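Local coordinates for protein PfkB family carbohydrate kinase (Listeria grayi DSM 20601, PDB 4GM6) that probably phosphorylates a sugar or sugar acid at the expense of ATP, as a member of the PfkB carbohydrate kinase family, at residues 35-40 and 111-116; 60-65 and 291-296; 99-104 and 140-145; 27-32 and 73-78. All blocks are in the same frame, centred on the assembly; numbering follows the deposited sequence.

Contact 1. Residues 35-40 and 111-116; sequences MRLSTQ and TYYLES
The ring of Tyr-112 lies against the aliphatic stem of Arg-36. Arg-36 CB sits over one ring face, 4.1 Å from the centroid of the Tyr-112 ring, in a CH-pi contact. Arg-36 CG follows over the same face, likewise offset toward the rim, and CD reaches the phenol end, 3.6 Å from Tyr-112 CZ. The torsion chi1 of Tyr-112 (72°) wedges CG between its own backbone N and carbonyl carbon. This swings the ring back toward strand 35-38. The Arg-36 chain bends at chi3 beside the phenol oxygen, with guanidinium and ring planes 27° apart. There NH2 gives a hydrogen bond of 3.2 Å to Ser-38 OG, while salt bridges to Asp-329 and Asp-287 hold the charge more firmly. Leu-114 CD1 packs on Arg-36 CD at 3.8 Å.

The side chains of Met-35, Leu-37, Thr-111 and Tyr-113 point to the opposite face of the sheet from Arg-36 and Tyr-112. Leu-37 CD1 lies over one face of the Tyr-113 ring, off-centre, 4.0 Å from CE1. Met-35 CE touches Thr-111 CG2 at 3.9 Å. This face also packs on a second subunit, including its Leu-51 and Tyr-113.

Four backbone hydrogen bonds join the parallel strands. Beyond them the Thr-39 hydroxyl takes over: OG1 accepts Ser-116 N at 3.0 Å in an almost straight bond (178°) and is also bonded to Ile-43 O. Both strands belong to the small four-stranded sheet, which corresponds to the lid of PfkB relatives. Its subunit-facing apolar side is consistent with the beta-clasp dimer of ribokinase relatives.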
# COMPACT_ATOMS: atom_id res chain seq x y z
N MET C 35 -16.71 -1.12 -14.96
CA MET C 35 -15.61 -0.93 -14.04
C MET C 35 -15.37 -2.26 -13.32
O MET C 35 -16.29 -2.82 -12.70
CB MET C 35 -15.86 0.18 -13.04
CG MET C 35 -14.74 0.27 -12.00
SD MET C 35 -14.87 1.70 -10.92
CE MET C 35 -16.50 1.49 -10.23
N ARG C 36 -14.17 -2.79 -13.43
CA ARG C 36 -13.85 -4.00 -12.69
C ARG C 36 -13.24 -3.64 -11.34
O ARG C 36 -12.42 -2.73 -11.26
CB ARG C 36 -12.90 -4.92 -13.46
CG ARG C 36 -12.36 -5.97 -12.50
CD ARG C 36 -11.59 -7.12 -13.12
NE ARG C 36 -10.72 -6.79 -14.24
CZ ARG C 36 -9.41 -7.08 -14.31
NH1 ARG C 36 -8.73 -6.78 -15.41
NH2 ARG C 36 -8.78 -7.63 -13.31
N LEU C 37 -13.66 -4.33 -10.28
CA LEU C 37 -13.15 -4.13 -8.91
C LEU C 37 -12.57 -5.43 -8.38
O LEU C 37 -13.31 -6.38 -8.16
CB LEU C 37 -14.27 -3.63 -8.00
CG LEU C 37 -14.87 -2.31 -8.54
CD1 LEU C 37 -16.38 -2.33 -8.50
CD2 LEU C 37 -14.36 -1.13 -7.76
N SER C 38 -11.25 -5.45 -8.18
CA SER C 38 -10.47 -6.67 -8.02
C SER C 38 -9.84 -6.77 -6.63
O SER C 38 -9.35 -5.77 -6.12
CB SER C 38 -9.30 -6.62 -9.01
OG SER C 38 -9.69 -7.14 -10.26
N THR C 39 -9.84 -7.97 -6.04
CA THR C 39 -9.07 -8.20 -4.80
C THR C 39 -7.61 -8.47 -5.17
O THR C 39 -7.30 -8.77 -6.32
CB THR C 39 -9.58 -9.42 -4.00
OG1 THR C 39 -9.26 -10.64 -4.70
CG2 THR C 39 -11.07 -9.34 -3.81
N GLN C 40 -6.73 -8.35 -4.21
CA GLN C 40 -5.32 -8.62 -4.42
C GLN C 40 -5.09 -10.15 -4.37
O GLN C 40 -5.94 -10.90 -3.88
CB GLN C 40 -4.49 -7.84 -3.36
CG GLN C 40 -4.68 -6.30 -3.48
CD GLN C 40 -6.05 -5.81 -2.93
OE1 GLN C 40 -6.45 -6.24 -1.84
NE2 GLN C 40 -6.76 -4.93 -3.67
N THR C 111 -20.68 -2.68 -13.22
CA THR C 111 -19.45 -3.06 -12.57
C THR C 111 -19.42 -4.56 -12.44
O THR C 111 -20.42 -5.23 -12.71
CB THR C 111 -19.32 -2.45 -11.14
OG1 THR C 111 -20.38 -2.94 -10.30
CG2 THR C 111 -19.41 -0.92 -11.20
N TYR C 112 -18.26 -5.10 -12.06
CA TYR C 112 -18.20 -6.46 -11.58
C TYR C 112 -17.02 -6.60 -10.64
O TYR C 112 -16.08 -5.82 -10.70
CB TYR C 112 -18.17 -7.50 -12.72
CG TYR C 112 -16.90 -7.61 -13.53
CD1 TYR C 112 -15.96 -8.60 -13.26
CD2 TYR C 112 -16.65 -6.75 -14.59
CE1 TYR C 112 -14.81 -8.71 -14.02
CE2 TYR C 112 -15.50 -6.85 -15.35
CZ TYR C 112 -14.59 -7.84 -15.07
OH TYR C 112 -13.45 -7.94 -15.83
N TYR C 113 -17.12 -7.57 -9.75
CA TYR C 113 -16.14 -7.77 -8.71
C TYR C 113 -15.38 -9.02 -9.10
O TYR C 113 -15.98 -10.00 -9.51
CB TYR C 113 -16.84 -7.97 -7.37
CG TYR C 113 -17.60 -6.76 -6.91
CD1 TYR C 113 -17.02 -5.85 -6.03
CD2 TYR C 113 -18.90 -6.51 -7.35
CE1 TYR C 113 -17.71 -4.74 -5.60
CE2 TYR C 113 -19.59 -5.39 -6.93
CZ TYR C 113 -18.98 -4.51 -6.05
OH TYR C 113 -19.65 -3.39 -5.60
N LEU C 114 -14.06 -8.97 -8.99
CA LEU C 114 -13.25 -10.13 -9.33
C LEU C 114 -12.37 -10.54 -8.15
O LEU C 114 -11.54 -9.75 -7.69
CB LEU C 114 -12.40 -9.84 -10.57
CG LEU C 114 -11.82 -11.11 -11.22
CD1 LEU C 114 -11.47 -10.88 -12.68
CD2 LEU C 114 -10.60 -11.57 -10.44
N GLU C 115 -12.56 -11.75 -7.66
CA GLU C 115 -11.75 -12.29 -6.59
C GLU C 115 -10.64 -13.07 -7.24
O GLU C 115 -10.86 -13.96 -8.07
CB GLU C 115 -12.57 -13.23 -5.71
CG GLU C 115 -11.92 -13.63 -4.41
CD GLU C 115 -12.80 -14.62 -3.67
OE1 GLU C 115 -12.97 -15.75 -4.20
OE2 GLU C 115 -13.34 -14.28 -2.60
N SER C 116 -9.44 -12.70 -6.86
CA SER C 116 -8.23 -13.26 -7.42
C SER C 116 -8.19 -14.78 -7.24
O SER C 116 -8.71 -15.31 -6.25
CB SER C 116 -7.02 -12.62 -6.73
OG SER C 116 -5.80 -13.21 -7.15
O HOH W 1 -8.27 -9.93 -8.48

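Contact 2. Residues 60-65 and 291-296; sequences ANVAVN and GGDAYT
Helices 60-65 and 291-296 cross at 50° with their short axes 8.5 Å apart, and Val-62 CA comes within 5.3 Å of Asp-293 CA. The Asp-293 side chain fills the gap at this crossing. Its CB rests 3.6 Å from Asn-61 CB, and its carboxylate turns to the Asn-61 amide. Asn-61 ND2 donates to Asp-293 OD2 at 2.9 Å, with an angle of 163° at the hydrogen. The acceptor lies in the amide plane, but the amide meets OD2 on its anti side and somewhat out of the carboxylate plane. The two flat groups are therefore twisted against each other. Asn-61 ND2 also donates to Asp-329 OD2, so the one amide nitrogen serves two acidic residues. Asn-61 OD1 receives a weak bond from Gly-57 N, which further limits rotation of the amide.

Gly-291, Gly-292 and Asp-293 are the last three residues of the glycine-rich G-x-G-D signature of PfkB kinases. In relatives its aspartate is the catalytic base and the start of its helix forms an anion hole; Asp-293 probably has the same role here. The two glycines put no side chains on this first helical turn.

Farther along, Asn-65 ND2 makes a weak hydrogen bond of 3.5 Å to Asp-293 O, while Asn-65 OD1 accepts Asn-331 N more firmly. Val-62 supplies the apolar part. With chi1 at 164° its CG1 is anti to the backbone N, which leaves CG2 anti to the carbonyl carbon; CG2 reaches Thr-296 CG2 at 3.8 Å and Asp-293 CB at 4.0 Å. The side chains of Val-62 and Thr-296 cross at about a right angle, and both touch His-155 of strand 153-157.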
# COMPACT_ATOMS: atom_id res chain seq x y z
N ALA C 60 -14.70 -2.76 -26.03
CA ALA C 60 -13.83 -1.65 -25.63
C ALA C 60 -12.36 -2.06 -25.53
O ALA C 60 -11.46 -1.29 -25.90
CB ALA C 60 -14.29 -1.08 -24.31
N ASN C 61 -12.10 -3.26 -25.03
CA ASN C 61 -10.73 -3.74 -24.92
C ASN C 61 -10.18 -3.96 -26.33
O ASN C 61 -9.04 -3.60 -26.63
CB ASN C 61 -10.66 -5.06 -24.15
CG ASN C 61 -11.08 -4.91 -22.70
OD1 ASN C 61 -11.15 -3.81 -22.16
ND2 ASN C 61 -11.38 -6.04 -22.07
N VAL C 62 -11.01 -4.55 -27.20
CA VAL C 62 -10.57 -4.74 -28.56
C VAL C 62 -10.21 -3.40 -29.19
O VAL C 62 -9.20 -3.30 -29.88
CB VAL C 62 -11.60 -5.53 -29.39
CG1 VAL C 62 -11.31 -5.38 -30.88
CG2 VAL C 62 -11.57 -6.99 -28.98
N ALA C 63 -11.02 -2.38 -28.93
CA ALA C 63 -10.76 -1.05 -29.48
C ALA C 63 -9.43 -0.49 -28.99
O ALA C 63 -8.62 -0.01 -29.78
CB ALA C 63 -11.90 -0.09 -29.15
N VAL C 64 -9.21 -0.52 -27.68
CA VAL C 64 -7.96 -0.03 -27.12
C VAL C 64 -6.76 -0.79 -27.71
O VAL C 64 -5.77 -0.18 -28.10
CB VAL C 64 -7.95 -0.12 -25.57
CG1 VAL C 64 -6.54 0.04 -25.00
CG2 VAL C 64 -8.89 0.92 -24.98
N ASN C 65 -6.85 -2.11 -27.77
CA ASN C 65 -5.73 -2.90 -28.26
C ASN C 65 -5.43 -2.62 -29.73
O ASN C 65 -4.26 -2.56 -30.13
CB ASN C 65 -5.95 -4.40 -28.01
CG ASN C 65 -6.11 -4.73 -26.54
OD1 ASN C 65 -5.63 -4.01 -25.67
ND2 ASN C 65 -6.78 -5.85 -26.26
N GLY C 291 -7.33 -11.35 -22.16
CA GLY C 291 -6.39 -12.07 -23.01
C GLY C 291 -7.04 -12.44 -24.34
O GLY C 291 -6.39 -12.37 -25.39
N GLY C 292 -8.32 -12.80 -24.30
CA GLY C 292 -9.05 -13.15 -25.54
C GLY C 292 -9.24 -11.91 -26.39
O GLY C 292 -9.20 -11.98 -27.62
N ASP C 293 -9.45 -10.76 -25.74
CA ASP C 293 -9.60 -9.50 -26.44
C ASP C 293 -8.28 -9.08 -27.08
O ASP C 293 -8.27 -8.39 -28.10
CB ASP C 293 -10.11 -8.40 -25.51
CG ASP C 293 -11.43 -8.77 -24.85
OD1 ASP C 293 -12.23 -9.47 -25.51
OD2 ASP C 293 -11.65 -8.40 -23.69
N ALA C 294 -7.18 -9.47 -26.46
CA ALA C 294 -5.87 -9.15 -27.00
C ALA C 294 -5.65 -10.01 -28.23
O ALA C 294 -5.12 -9.54 -29.24
CB ALA C 294 -4.78 -9.38 -25.96
N TYR C 295 -6.06 -11.27 -28.15
CA TYR C 295 -5.98 -12.17 -29.29
C TYR C 295 -6.85 -11.62 -30.41
O TYR C 295 -6.41 -11.49 -31.55
CB TYR C 295 -6.45 -13.58 -28.92
CG TYR C 295 -6.24 -14.60 -30.03
CD1 TYR C 295 -4.96 -15.06 -30.35
CD2 TYR C 295 -7.32 -15.13 -30.74
CE1 TYR C 295 -4.76 -15.99 -31.36
CE2 TYR C 295 -7.12 -16.07 -31.76
CZ TYR C 295 -5.84 -16.50 -32.06
OH TYR C 295 -5.63 -17.45 -33.05
N THR C 296 -8.09 -11.29 -30.08
CA THR C 296 -9.02 -10.80 -31.12
C THR C 296 -8.44 -9.58 -31.83
O THR C 296 -8.47 -9.50 -33.06
CB THR C 296 -10.42 -10.46 -30.54
OG1 THR C 296 -11.06 -11.68 -30.13
CG2 THR C 296 -11.30 -9.75 -31.60

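Contact 3. Residues 99-104 and 140-145; sequences TAFVVE and MDWDLS
The indole of Trp-142 donates from NE1 to Phe-101 O at 2.9 Å, with an angle of 159° at the hydrogen. The carbonyl oxygen lies in the indole plane, at the ring edge, so the N-H points well at its acceptor. Val-103 covers the same end of the indole from one face. Its CG2 is 3.7 Å from both Trp-142 NE1 and CE2, above the plane and toward the rim. Next to NE1, Phe-101 CB packs against Trp-142 CD1 at 3.9 Å. That indole carbon meets the Phe-101 ring at its edge. Asp-141 adds a short flank: its CB lies 4.0 Å from Val-103 CG2. Its carboxylate is directed to other partners, with OD1 bonded to Ser-139 OG.

Backbone structure places these groups. A type I turn from Thr-99 to Val-102, closed by Val-102 N to Thr-99 O at 2.9 Å, sets the Phe-101 carbonyl beside the tryptophan. In Trp-142, chi1 of -65° puts CG anti to the carbonyl carbon, and chi2 of -88° turns the NE1 edge toward that turn. After it, Asp-143 is the N-cap of helix 144-147. Asp-143 OD1 accepts Glu-146 N and also the Ser-145 hydroxyl, with OG 2.7 Å away on the syn side.

The contact joins strand 97-104, an edge strand of the large sheet within this chain, to the loop leading into helix 144-147. Phe-101 touches Glu-146 and Leu-147 of that helix. Trp-142 packs on Ala-76 and Val-78 of strand 73-79 and on Met-170 of helix 165-180, while Val-102 meets helix 83-94.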
# COMPACT_ATOMS: atom_id res chain seq x y z
N THR C 99 -14.05 9.06 -28.88
CA THR C 99 -15.22 9.09 -27.99
C THR C 99 -16.43 9.83 -28.58
O THR C 99 -17.48 9.93 -27.93
CB THR C 99 -14.86 9.69 -26.61
OG1 THR C 99 -14.37 11.02 -26.79
CG2 THR C 99 -13.79 8.85 -25.92
N ALA C 100 -16.30 10.35 -29.79
CA ALA C 100 -17.39 11.10 -30.41
C ALA C 100 -18.75 10.38 -30.38
O ALA C 100 -19.79 11.02 -30.48
CB ALA C 100 -17.04 11.49 -31.85
N PHE C 101 -18.74 9.06 -30.28
CA PHE C 101 -20.00 8.31 -30.34
C PHE C 101 -20.39 7.69 -29.00
O PHE C 101 -21.23 6.80 -28.93
CB PHE C 101 -19.96 7.25 -31.47
CG PHE C 101 -19.76 7.84 -32.85
CD1 PHE C 101 -20.85 8.14 -33.66
CD2 PHE C 101 -18.49 8.12 -33.32
CE1 PHE C 101 -20.67 8.69 -34.91
CE2 PHE C 101 -18.30 8.67 -34.58
CZ PHE C 101 -19.39 8.96 -35.37
N VAL C 102 -19.76 8.17 -27.93
CA VAL C 102 -20.15 7.79 -26.58
C VAL C 102 -21.37 8.64 -26.25
O VAL C 102 -21.36 9.86 -26.46
CB VAL C 102 -19.03 8.08 -25.54
CG1 VAL C 102 -19.53 7.86 -24.12
CG2 VAL C 102 -17.80 7.21 -25.81
N VAL C 103 -22.43 8.00 -25.77
CA VAL C 103 -23.66 8.72 -25.44
C VAL C 103 -23.85 8.73 -23.92
O VAL C 103 -23.68 7.69 -23.26
CB VAL C 103 -24.89 8.09 -26.11
CG1 VAL C 103 -26.16 8.75 -25.60
CG2 VAL C 103 -24.80 8.21 -27.63
N GLU C 104 -24.18 9.89 -23.36
CA GLU C 104 -24.40 10.02 -21.92
C GLU C 104 -25.88 9.85 -21.59
O GLU C 104 -26.71 10.58 -22.10
CB GLU C 104 -23.94 11.40 -21.42
CG GLU C 104 -22.50 11.76 -21.74
CD GLU C 104 -21.92 12.76 -20.75
OE1 GLU C 104 -22.53 13.82 -20.56
OE2 GLU C 104 -20.86 12.48 -20.17
N MET C 140 -32.21 5.33 -30.16
CA MET C 140 -31.30 5.31 -31.30
C MET C 140 -30.60 6.65 -31.48
O MET C 140 -31.07 7.52 -32.21
CB MET C 140 -32.05 4.92 -32.58
CG MET C 140 -31.21 4.07 -33.53
SD MET C 140 -29.64 4.83 -33.97
CE MET C 140 -30.19 5.94 -35.27
N ASP C 141 -29.46 6.81 -30.81
CA ASP C 141 -28.78 8.11 -30.72
C ASP C 141 -27.52 8.19 -31.57
O ASP C 141 -26.65 9.03 -31.32
CB ASP C 141 -28.44 8.42 -29.26
CG ASP C 141 -29.67 8.43 -28.38
OD1 ASP C 141 -30.70 8.95 -28.83
OD2 ASP C 141 -29.61 7.90 -27.25
N TRP C 142 -27.42 7.33 -32.58
CA TRP C 142 -26.24 7.31 -33.44
C TRP C 142 -26.58 7.56 -34.90
O TRP C 142 -27.37 6.83 -35.51
CB TRP C 142 -25.52 5.97 -33.30
CG TRP C 142 -24.97 5.75 -31.93
CD1 TRP C 142 -23.75 6.14 -31.48
CD2 TRP C 142 -25.62 5.10 -30.84
NE1 TRP C 142 -23.59 5.76 -30.16
CE2 TRP C 142 -24.73 5.12 -29.74
CE3 TRP C 142 -26.87 4.49 -30.67
CZ2 TRP C 142 -25.05 4.57 -28.50
CZ3 TRP C 142 -27.19 3.95 -29.45
CH2 TRP C 142 -26.28 3.99 -28.37
N ASP C 143 -25.97 8.60 -35.47
CA ASP C 143 -26.05 8.83 -36.90
C ASP C 143 -25.15 7.83 -37.63
O ASP C 143 -23.93 7.94 -37.58
CB ASP C 143 -25.64 10.27 -37.23
CG ASP C 143 -25.89 10.62 -38.69
OD1 ASP C 143 -25.09 10.17 -39.55
OD2 ASP C 143 -26.87 11.34 -38.99
N LEU C 144 -25.77 6.86 -38.31
CA LEU C 144 -25.03 5.73 -38.88
C LEU C 144 -24.03 6.12 -39.97
O LEU C 144 -22.90 5.62 -39.98
CB LEU C 144 -25.98 4.64 -39.38
CG LEU C 144 -26.74 3.86 -38.30
CD1 LEU C 144 -27.49 2.68 -38.91
CD2 LEU C 144 -25.80 3.38 -37.21
N SER C 145 -24.44 6.98 -40.89
CA SER C 145 -23.53 7.47 -41.93
C SER C 145 -22.25 8.05 -41.32
O SER C 145 -21.17 7.96 -41.92
CB SER C 145 -24.23 8.50 -42.84
OG SER C 145 -25.07 9.39 -42.12

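Contact 4. Residues 27-32 and 73-78; sequences VVTIGE and TRIATV
Thr-29 O is met by two groups of the neighbouring strand. Ala-76 N donates to it at 2.9 Å, and Ile-75 CA brings a CA-H...O contact at 3.3 Å. Arg-74 O is met in the same way by Thr-29 N, at 3.0 Å, and by Val-28 CA. The pairing weakens at its far end, where Gly-31 N makes a weak hydrogen bond of 3.4 Å to Ala-76 O. The apparent 2.4 Å bond from Thr-77 OG1 to Gly-31 O is too short to be trusted in detail.

Thr-29 and Ile-75 lie side by side on the face that packs on helix 58-68. Thr-29 CG2 presses on Ile-75 CG1 at 3.3 Å, tighter than normal carbon packing. The chi1 of Thr-29 (-163°) sends OG1 anti to the backbone N, where it bonds to His-155 O, and leaves the methyl facing Ile-75. On the reverse face, Val-28 CG2 packs on Arg-74 CG at 3.6 Å, and Ile-30 CG1 touches Ala-76 CB at 4.1 Å. The Arg-74 chain carries its NH1 to the carbonyls of Lys-149 and Leu-147.

Strand 27-30, helix 58-68 and strand 73-79 form a beta-alpha-beta crossover of the central sheet, with the lid strands inserted before the helix. The chemistry implies a buried, mostly apolar pairing: backbone partners satisfy most polar atoms between strands 27-30 and 73-79, and Arg-74 reaches past its apolar neighbour for carbonyl oxygens.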
# COMPACT_ATOMS: atom_id res chain seq x y z
N VAL C 27 -11.44 1.15 -37.42
CA VAL C 27 -12.35 0.13 -36.92
C VAL C 27 -13.42 0.73 -36.01
O VAL C 27 -13.14 1.62 -35.21
CB VAL C 27 -11.55 -0.96 -36.16
CG1 VAL C 27 -12.48 -2.01 -35.55
CG2 VAL C 27 -10.53 -1.60 -37.09
N VAL C 28 -14.65 0.25 -36.15
CA VAL C 28 -15.74 0.67 -35.27
C VAL C 28 -16.16 -0.52 -34.40
O VAL C 28 -16.19 -1.66 -34.86
CB VAL C 28 -16.93 1.26 -36.06
CG1 VAL C 28 -17.58 0.21 -36.97
CG2 VAL C 28 -17.96 1.87 -35.13
N THR C 29 -16.47 -0.26 -33.14
CA THR C 29 -16.96 -1.32 -32.28
C THR C 29 -18.16 -0.88 -31.43
O THR C 29 -18.43 0.31 -31.28
CB THR C 29 -15.84 -1.84 -31.36
OG1 THR C 29 -16.22 -3.11 -30.84
CG2 THR C 29 -15.61 -0.86 -30.23
N ILE C 30 -18.88 -1.86 -30.89
CA ILE C 30 -20.10 -1.60 -30.13
C ILE C 30 -20.08 -2.42 -28.85
O ILE C 30 -19.86 -3.64 -28.87
CB ILE C 30 -21.35 -1.98 -30.92
CG1 ILE C 30 -21.43 -1.16 -32.21
CG2 ILE C 30 -22.61 -1.76 -30.08
CD1 ILE C 30 -22.48 -1.65 -33.18
N GLY C 31 -20.29 -1.77 -27.72
CA GLY C 31 -20.25 -2.52 -26.48
C GLY C 31 -20.21 -1.67 -25.25
O GLY C 31 -19.97 -0.46 -25.32
N GLU C 32 -20.44 -2.32 -24.11
CA GLU C 32 -20.53 -1.64 -22.83
C GLU C 32 -19.19 -1.66 -22.11
O GLU C 32 -18.49 -2.67 -22.14
CB GLU C 32 -21.57 -2.34 -21.97
CG GLU C 32 -21.63 -1.80 -20.55
CD GLU C 32 -22.78 -2.39 -19.75
OE1 GLU C 32 -23.29 -3.47 -20.12
OE2 GLU C 32 -23.15 -1.77 -18.74
N THR C 73 -9.57 3.99 -33.83
CA THR C 73 -10.78 3.28 -33.48
C THR C 73 -11.81 4.21 -32.86
O THR C 73 -11.48 5.31 -32.39
CB THR C 73 -10.49 2.12 -32.50
OG1 THR C 73 -9.81 2.64 -31.35
CG2 THR C 73 -9.64 1.05 -33.16
N ARG C 74 -13.06 3.76 -32.86
CA ARG C 74 -14.17 4.50 -32.29
C ARG C 74 -15.17 3.49 -31.74
O ARG C 74 -15.22 2.33 -32.19
CB ARG C 74 -14.86 5.34 -33.36
CG ARG C 74 -15.65 4.49 -34.35
CD ARG C 74 -16.20 5.34 -35.48
NE ARG C 74 -15.16 6.18 -36.08
CZ ARG C 74 -15.23 6.69 -37.31
NH1 ARG C 74 -16.27 6.43 -38.09
NH2 ARG C 74 -14.25 7.45 -37.77
N ILE C 75 -15.97 3.91 -30.77
CA ILE C 75 -16.88 2.98 -30.13
C ILE C 75 -18.23 3.60 -29.85
O ILE C 75 -18.33 4.68 -29.23
CB ILE C 75 -16.31 2.43 -28.81
CG1 ILE C 75 -17.17 1.27 -28.29
CG2 ILE C 75 -16.22 3.52 -27.75
CD1 ILE C 75 -16.64 0.64 -27.01
N ALA C 76 -19.27 2.93 -30.32
CA ALA C 76 -20.64 3.29 -29.98
C ALA C 76 -20.95 2.71 -28.59
O ALA C 76 -21.01 1.49 -28.42
CB ALA C 76 -21.61 2.76 -31.02
N THR C 77 -21.11 3.57 -27.59
CA THR C 77 -21.40 3.10 -26.24
C THR C 77 -22.20 4.12 -25.41
O THR C 77 -22.43 5.24 -25.86
CB THR C 77 -20.11 2.70 -25.50
OG1 THR C 77 -20.42 1.73 -24.49
CG2 THR C 77 -19.46 3.93 -24.86
N VAL C 78 -22.62 3.71 -24.22
CA VAL C 78 -23.41 4.58 -23.35
C VAL C 78 -22.87 4.57 -21.93
O VAL C 78 -22.62 3.50 -21.37
CB VAL C 78 -24.88 4.14 -23.28
CG1 VAL C 78 -25.67 5.07 -22.35
CG2 VAL C 78 -25.51 4.10 -24.67

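Overall arrangement
Contacts 3 and 4 share the large nine-stranded sheet, with centres about 9 Å apart. Strand 73-79 lies between strands 27-30 and 97-104, and Trp-142 covers its Ala-76. Contact 2 packs beside this sheet, its centre about 12 Å from that of contact 4, and Ala-60 and Ala-63 of helix 58-68 touch strand residues. Contact 1 lies in the separate four-stranded lid, about 19 Å between centres from contact 2. Strand 34-38 follows strand 27-30 directly, so contacts 1 and 4 adjoin in sequence. Contact 2 joins helices far apart in the chain, and contact 3 is nested within that span. The arrangement links the core sheet, the probable catalytic helix start and the lid of a PfkB kinase.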